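PDB 3C7A: octopine dehydrogenase from Pecten maximus, which catalyses the NADH-dependent reductive condensation of L-arginine with pyruvate to D-octopine, the reverse of octopine dehydrogenation. Local coordinates for residues G97-Q100 with A101-P104; A214-F217 with G218-S222. All coordinates share one frame; numbering follows the deposited sequence.

Contact 1: G97-Q100 with A101-P104; sequences GYFQ and AMAP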
ATOM      1  N   GLY A  97      15.579  -0.902   2.264  1.00 14.63           N
ATOM      2  CA  GLY A  97      16.800  -0.500   1.559  1.00 14.52           C
ATOM      3  C   GLY A  97      16.919   0.990   1.282  1.00 14.47           C
ATOM      4  O   GLY A  97      18.014   1.552   1.370  1.00 14.24           O
ATOM      5  N   TYR A  98      15.797   1.628   0.949  1.00 14.46           N
ATOM      6  CA  TYR A  98      15.778   3.062   0.643  1.00 14.55           C
ATOM      7  C   TYR A  98      15.918   3.962   1.879  1.00 14.50           C
ATOM      8  O   TYR A  98      16.573   5.005   1.809  1.00 14.47           O
ATOM      9  CB  TYR A  98      14.538   3.441  -0.185  1.00 14.55           C
ATOM     10  CG  TYR A  98      14.603   2.960  -1.624  1.00 14.62           C
ATOM     11  CD1 TYR A  98      15.372   3.637  -2.574  1.00 14.62           C
ATOM     12  CD2 TYR A  98      13.904   1.824  -2.032  1.00 14.59           C
ATOM     13  CE1 TYR A  98      15.442   3.196  -3.895  1.00 14.62           C
ATOM     14  CE2 TYR A  98      13.966   1.373  -3.352  1.00 14.58           C
ATOM     15  CZ  TYR A  98      14.736   2.064  -4.276  1.00 14.71           C
ATOM     16  OH  TYR A  98      14.801   1.622  -5.579  1.00 14.88           O
ATOM     17  N   PHE A  99      15.312   3.556   2.997  1.00 14.54           N
ATOM     18  CA  PHE A  99      15.442   4.287   4.270  1.00 14.66           C
ATOM     19  C   PHE A  99      16.885   4.301   4.798  1.00 14.83           C
ATOM     20  O   PHE A  99      17.355   5.326   5.303  1.00 14.84           O
ATOM     21  CB  PHE A  99      14.497   3.721   5.344  1.00 14.59           C
ATOM     22  CG  PHE A  99      13.048   4.136   5.185  1.00 14.38           C
ATOM     23  CD1 PHE A  99      12.695   5.476   5.031  1.00 14.23           C
ATOM     24  CD2 PHE A  99      12.034   3.181   5.231  1.00 14.32           C
ATOM     25  CE1 PHE A  99      11.357   5.856   4.897  1.00 14.10           C
ATOM     26  CE2 PHE A  99      10.691   3.550   5.100  1.00 14.38           C
ATOM     27  CZ  PHE A  99      10.353   4.892   4.932  1.00 14.21           C
ATOM     28  N   GLN A 100      17.577   3.167   4.680  1.00 14.96           N
ATOM     29  CA  GLN A 100      18.977   3.045   5.107  1.00 15.26           C
ATOM     30  C   GLN A 100      19.933   3.910   4.275  1.00 15.18           C
ATOM     31  O   GLN A 100      20.873   4.497   4.815  1.00 15.12           O
ATOM     32  CB  GLN A 100      19.433   1.578   5.078  1.00 15.23           C
ATOM     33  CG  GLN A 100      18.897   0.719   6.228  1.00 15.60           C
ATOM     34  CD  GLN A 100      19.235  -0.765   6.092  1.00 15.85           C
ATOM     35  OE1 GLN A 100      19.287  -1.492   7.085  1.00 16.93           O
ATOM     36  NE2 GLN A 100      19.458  -1.220   4.862  1.00 16.82           N
ATOM     37  N   ALA A 101      19.679   3.989   2.969  1.00 15.27           N
ATOM     38  CA  ALA A 101      20.545   4.725   2.042  1.00 15.32           C
ATOM     39  C   ALA A 101      20.432   6.252   2.151  1.00 15.40           C
ATOM     40  O   ALA A 101      21.424   6.962   1.962  1.00 15.37           O
ATOM     41  CB  ALA A 101      20.291   4.274   0.607  1.00 15.31           C
ATOM     42  N   MET A 102      19.232   6.746   2.457  1.00 15.44           N
ATOM     43  CA  MET A 102      18.961   8.192   2.494  1.00 15.49           C
ATOM     44  C   MET A 102      19.341   8.875   3.816  1.00 15.50           C
ATOM     45  O   MET A 102      19.473  10.102   3.867  1.00 15.45           O
ATOM     46  CB  MET A 102      17.485   8.476   2.160  1.00 15.43           C
ATOM     47  CG  MET A 102      16.493   8.147   3.284  1.00 15.52           C
ATOM     48  SD  MET A 102      14.805   8.731   2.996  1.00 15.56           S
ATOM     49  CE  MET A 102      14.233   7.554   1.769  1.00 15.26           C
ATOM     50  N   ALA A 103      19.520   8.079   4.870  1.00 15.53           N
ATOM     51  CA  ALA A 103      19.713   8.587   6.239  1.00 15.57           C
ATOM     52  C   ALA A 103      20.758   9.709   6.430  1.00 15.64           C
ATOM     53  O   ALA A 103      20.453  10.713   7.078  1.00 15.62           O
ATOM     54  CB  ALA A 103      19.961   7.429   7.220  1.00 15.62           C
ATOM     55  N   PRO A 104      21.987   9.548   5.882  1.00 15.67           N
ATOM     56  CA  PRO A 104      23.004  10.579   6.133  1.00 15.67           C
ATOM     57  C   PRO A 104      22.902  11.851   5.274  1.00 15.64           C
ATOM     58  O   PRO A 104      23.690  12.780   5.478  1.00 15.58           O
ATOM     59  CB  PRO A 104      24.332   9.852   5.834  1.00 15.67           C
ATOM     60  CG  PRO A 104      23.969   8.436   5.451  1.00 15.79           C
ATOM     61  CD  PRO A 104      22.532   8.457   5.055  1.00 15.72           C
TER
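Two torsions set Phe99 and Met102 beside each other. Phe99 carries CG anti to its carbonyl carbon (chi1 -77°), whereas Met102 places CG between its backbone N and carbonyl carbon (chi1 75°), and a bend at chi3 folds its methyl back over the preceding turn. Both belong to the last turns of helix 95-102, the crossover helix between parallel strands 85-88 and 111-114 in a beta-alpha-beta unit of the Rossmann-type dinucleotide-binding domain. The two side chains lie alongside one another and point the same way. Met102 CE comes within 4.2 Å of Phe99 CD1, approaching the ring obliquely. The methyl and CG of Met102 otherwise pack on the backbone: Met102 CE lies 3.5 Å from Tyr98 O, and Met102 CG is 3.6 Å from Phe99 O. A serine in place of Met102 would probably leave Phe99 CD1 without this neighbour and thin the apolar cover over the Tyr98 carbonyl at the end of the helix. The Phe99 side chain also touches Gln124, Cys125 and Ile128, fastening this helix to helix 121-129; Ala103 adds a contact with Leu129. Tyr98 leads elsewhere, with its side chain about 5 Å from the bound NAD and its hydroxyl in a weak hydrogen bond with Leu34 N. The backbone bonds are uneven. Ala101 N reaches Gly97 O in a weak hydrogen bond of 3.4 Å, while Met102 N donates to Tyr98 O at 3.2 Å. Tyr98 O therefore accepts the amide proton of Met102 and is also approached by CB, CG and CE of the same residue.

Contact 2: A214-F217 with G218-S222; sequences AILF and GRWGS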
ATOM      1  N   ALA A 214      -9.501 -14.298   2.644  1.00 17.92           N
ATOM      2  CA  ALA A 214     -10.832 -14.854   2.922  1.00 18.26           C
ATOM      3  C   ALA A 214     -11.482 -15.515   1.701  1.00 18.53           C
ATOM      4  O   ALA A 214     -12.193 -16.514   1.838  1.00 18.53           O
ATOM      5  CB  ALA A 214     -11.754 -13.780   3.500  1.00 18.25           C
ATOM      6  N   ILE A 215     -11.239 -14.950   0.520  1.00 18.87           N
ATOM      7  CA  ILE A 215     -11.773 -15.482  -0.741  1.00 19.22           C
ATOM      8  C   ILE A 215     -11.092 -16.802  -1.135  1.00 19.47           C
ATOM      9  O   ILE A 215     -11.747 -17.718  -1.649  1.00 19.45           O
ATOM     10  CB  ILE A 215     -11.689 -14.425  -1.886  1.00 19.26           C
ATOM     11  CG1 ILE A 215     -12.644 -13.257  -1.598  1.00 19.23           C
ATOM     12  CG2 ILE A 215     -12.002 -15.049  -3.253  1.00 19.21           C
ATOM     13  CD1 ILE A 215     -12.401 -12.011  -2.441  1.00 19.32           C
ATOM     14  N   LEU A 216      -9.788 -16.896  -0.879  1.00 19.73           N
ATOM     15  CA  LEU A 216      -9.024 -18.122  -1.129  1.00 20.00           C
ATOM     16  C   LEU A 216      -9.394 -19.252  -0.158  1.00 20.30           C
ATOM     17  O   LEU A 216      -9.450 -20.420  -0.553  1.00 20.18           O
ATOM     18  CB  LEU A 216      -7.515 -17.844  -1.085  1.00 19.96           C
ATOM     19  CG  LEU A 216      -6.889 -17.018  -2.218  1.00 19.90           C
ATOM     20  CD1 LEU A 216      -5.507 -16.517  -1.821  1.00 19.88           C
ATOM     21  CD2 LEU A 216      -6.819 -17.805  -3.526  1.00 19.78           C
ATOM     22  N   PHE A 217      -9.646 -18.892   1.101  1.00 20.71           N
ATOM     23  CA  PHE A 217     -10.065 -19.848   2.135  1.00 21.19           C
ATOM     24  C   PHE A 217     -11.482 -20.381   1.894  1.00 21.51           C
ATOM     25  O   PHE A 217     -11.773 -21.541   2.193  1.00 21.49           O
ATOM     26  CB  PHE A 217      -9.958 -19.214   3.532  1.00 21.18           C
ATOM     27  CG  PHE A 217     -10.381 -20.127   4.660  1.00 21.27           C
ATOM     28  CD1 PHE A 217      -9.530 -21.128   5.125  1.00 21.53           C
ATOM     29  CD2 PHE A 217     -11.626 -19.975   5.265  1.00 21.42           C
ATOM     30  CE1 PHE A 217      -9.916 -21.970   6.170  1.00 21.58           C
ATOM     31  CE2 PHE A 217     -12.023 -20.810   6.311  1.00 21.69           C
ATOM     32  CZ  PHE A 217     -11.166 -21.811   6.763  1.00 21.51           C
ATOM     33  N   GLY A 218     -12.355 -19.532   1.356  1.00 21.90           N
ATOM     34  CA  GLY A 218     -13.739 -19.909   1.069  1.00 22.53           C
ATOM     35  C   GLY A 218     -13.897 -20.996   0.017  1.00 23.03           C
ATOM     36  O   GLY A 218     -14.841 -21.789   0.075  1.00 23.04           O
ATOM     37  N   ARG A 219     -12.968 -21.038  -0.937  1.00 23.46           N
ATOM     38  CA  ARG A 219     -13.039 -21.971  -2.063  1.00 23.99           C
ATOM     39  C   ARG A 219     -12.168 -23.224  -1.890  1.00 24.22           C
ATOM     40  O   ARG A 219     -12.589 -24.327  -2.257  1.00 24.20           O
ATOM     41  CB  ARG A 219     -12.700 -21.244  -3.376  1.00 24.06           C
ATOM     42  CG  ARG A 219     -12.776 -22.094  -4.651  1.00 24.67           C
ATOM     43  CD  ARG A 219     -14.206 -22.498  -5.003  1.00 25.78           C
ATOM     44  NE  ARG A 219     -14.260 -23.363  -6.184  1.00 26.65           N
ATOM     45  CZ  ARG A 219     -14.169 -24.692  -6.155  1.00 27.14           C
ATOM     46  NH1 ARG A 219     -14.017 -25.336  -5.003  1.00 27.24           N
ATOM     47  NH2 ARG A 219     -14.229 -25.383  -7.286  1.00 27.24           N
ATOM     48  N   TRP A 220     -10.972 -23.056  -1.327  1.00 24.59           N
ATOM     49  CA  TRP A 220     -10.006 -24.159  -1.210  1.00 25.00           C
ATOM     50  C   TRP A 220      -9.744 -24.616   0.232  1.00 25.41           C
ATOM     51  O   TRP A 220      -8.843 -25.425   0.476  1.00 25.40           O
ATOM     52  CB  TRP A 220      -8.680 -23.792  -1.895  1.00 24.87           C
ATOM     53  CG  TRP A 220      -8.827 -23.216  -3.283  1.00 24.85           C
ATOM     54  CD1 TRP A 220      -8.571 -21.929  -3.665  1.00 24.73           C
ATOM     55  CD2 TRP A 220      -9.264 -23.905  -4.464  1.00 24.72           C
ATOM     56  NE1 TRP A 220      -8.818 -21.774  -5.008  1.00 24.70           N
ATOM     57  CE2 TRP A 220      -9.246 -22.969  -5.523  1.00 24.77           C
ATOM     58  CE3 TRP A 220      -9.670 -25.221  -4.730  1.00 24.82           C
ATOM     59  CZ2 TRP A 220      -9.619 -23.307  -6.830  1.00 24.76           C
ATOM     60  CZ3 TRP A 220     -10.039 -25.556  -6.030  1.00 24.71           C
ATOM     61  CH2 TRP A 220     -10.010 -24.602  -7.062  1.00 24.80           C
ATOM     62  N   GLY A 221     -10.542 -24.110   1.172  1.00 25.89           N
ATOM     63  CA  GLY A 221     -10.357 -24.375   2.605  1.00 26.54           C
ATOM     64  C   GLY A 221     -10.305 -25.836   3.013  1.00 27.03           C
ATOM     65  O   GLY A 221      -9.426 -26.239   3.778  1.00 27.11           O
ATOM     66  N   SER A 222     -11.249 -26.627   2.509  1.00 27.47           N
ATOM     67  CA  SER A 222     -11.297 -28.062   2.794  1.00 28.00           C
ATOM     68  C   SER A 222     -11.232 -28.885   1.504  1.00 28.29           C
ATOM     69  O   SER A 222     -12.083 -29.743   1.254  1.00 28.40           O
ATOM     70  CB  SER A 222     -12.551 -28.407   3.604  1.00 27.97           C
ATOM     71  OG  SER A 222     -13.727 -28.097   2.876  1.00 28.18           O
TER
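Leu216 and Trp220, four residues apart on helix 211-220, meet through both backbone and side chain. Among the hydrogen bonds, Trp220 N donates to Leu216 O at 3.1 Å, with an N-H...O angle of 158°. Two residues earlier, Gly218 N donates to Ala214 O, also at 3.1 Å. These are the i to i+4 bonds of an alpha-helix approaching its C-terminal end.

Apolar contact between the side chains is slight: Leu216 CD2 lies 4.5 Å from Trp220 CD1. The indole instead comes obliquely against the backbone, its CD1 being 3.6 Å from Leu216 O. Farther along, Phe217 CD1 lies 4.2 Å from Gly221 CA. With CG anti to the backbone N (chi1 180°), the Phe217 ring is directed off the helix, where it makes an edge-to-face contact with Trp357.

Within 218-222, the Arg219 side chain lies along a face of its neighbour Trp220. Arg219 CG sits 3.7 Å above the plane of the indole, over its centre. The arginine chain, bent at chi2 (69°), then runs along the same ring system, and Trp220 CZ3 lies 4.0 Å above the guanidinium plane, offset toward its rim. Trp220 also packs edge-to-face with His308 and with Trp223.

The last part of the helix thus lies in the alpha-helical domain characteristic of the opine dehydrogenases with its indole packed against Arg219 and the rings of His308 and Trp223. The cationic end of Arg219, met by Trp220 CZ3 near the guanidinium rim, may gain some electrostatic stabilisation from this offset approach.

Contacts 1 and 2 lie on opposite sides of the chain's centre, with their own centres 40 Å apart and their nearest atoms about 26 Å apart. Contact 1 belongs to the dinucleotide-binding part of the enzyme: the Tyr98 side chain is about 6 Å from that of Phe35, one of the NADH-binding residues. Contact 2 belongs to the alpha-helical domain, on the helix that carries the active-site and pyruvate-binding residue His212, whose side chain is about 5 Å from that of Ile215. The two helix ends therefore do not touch, but one helix lies near the bound cofactor, while the other carries a residue that binds pyruvate.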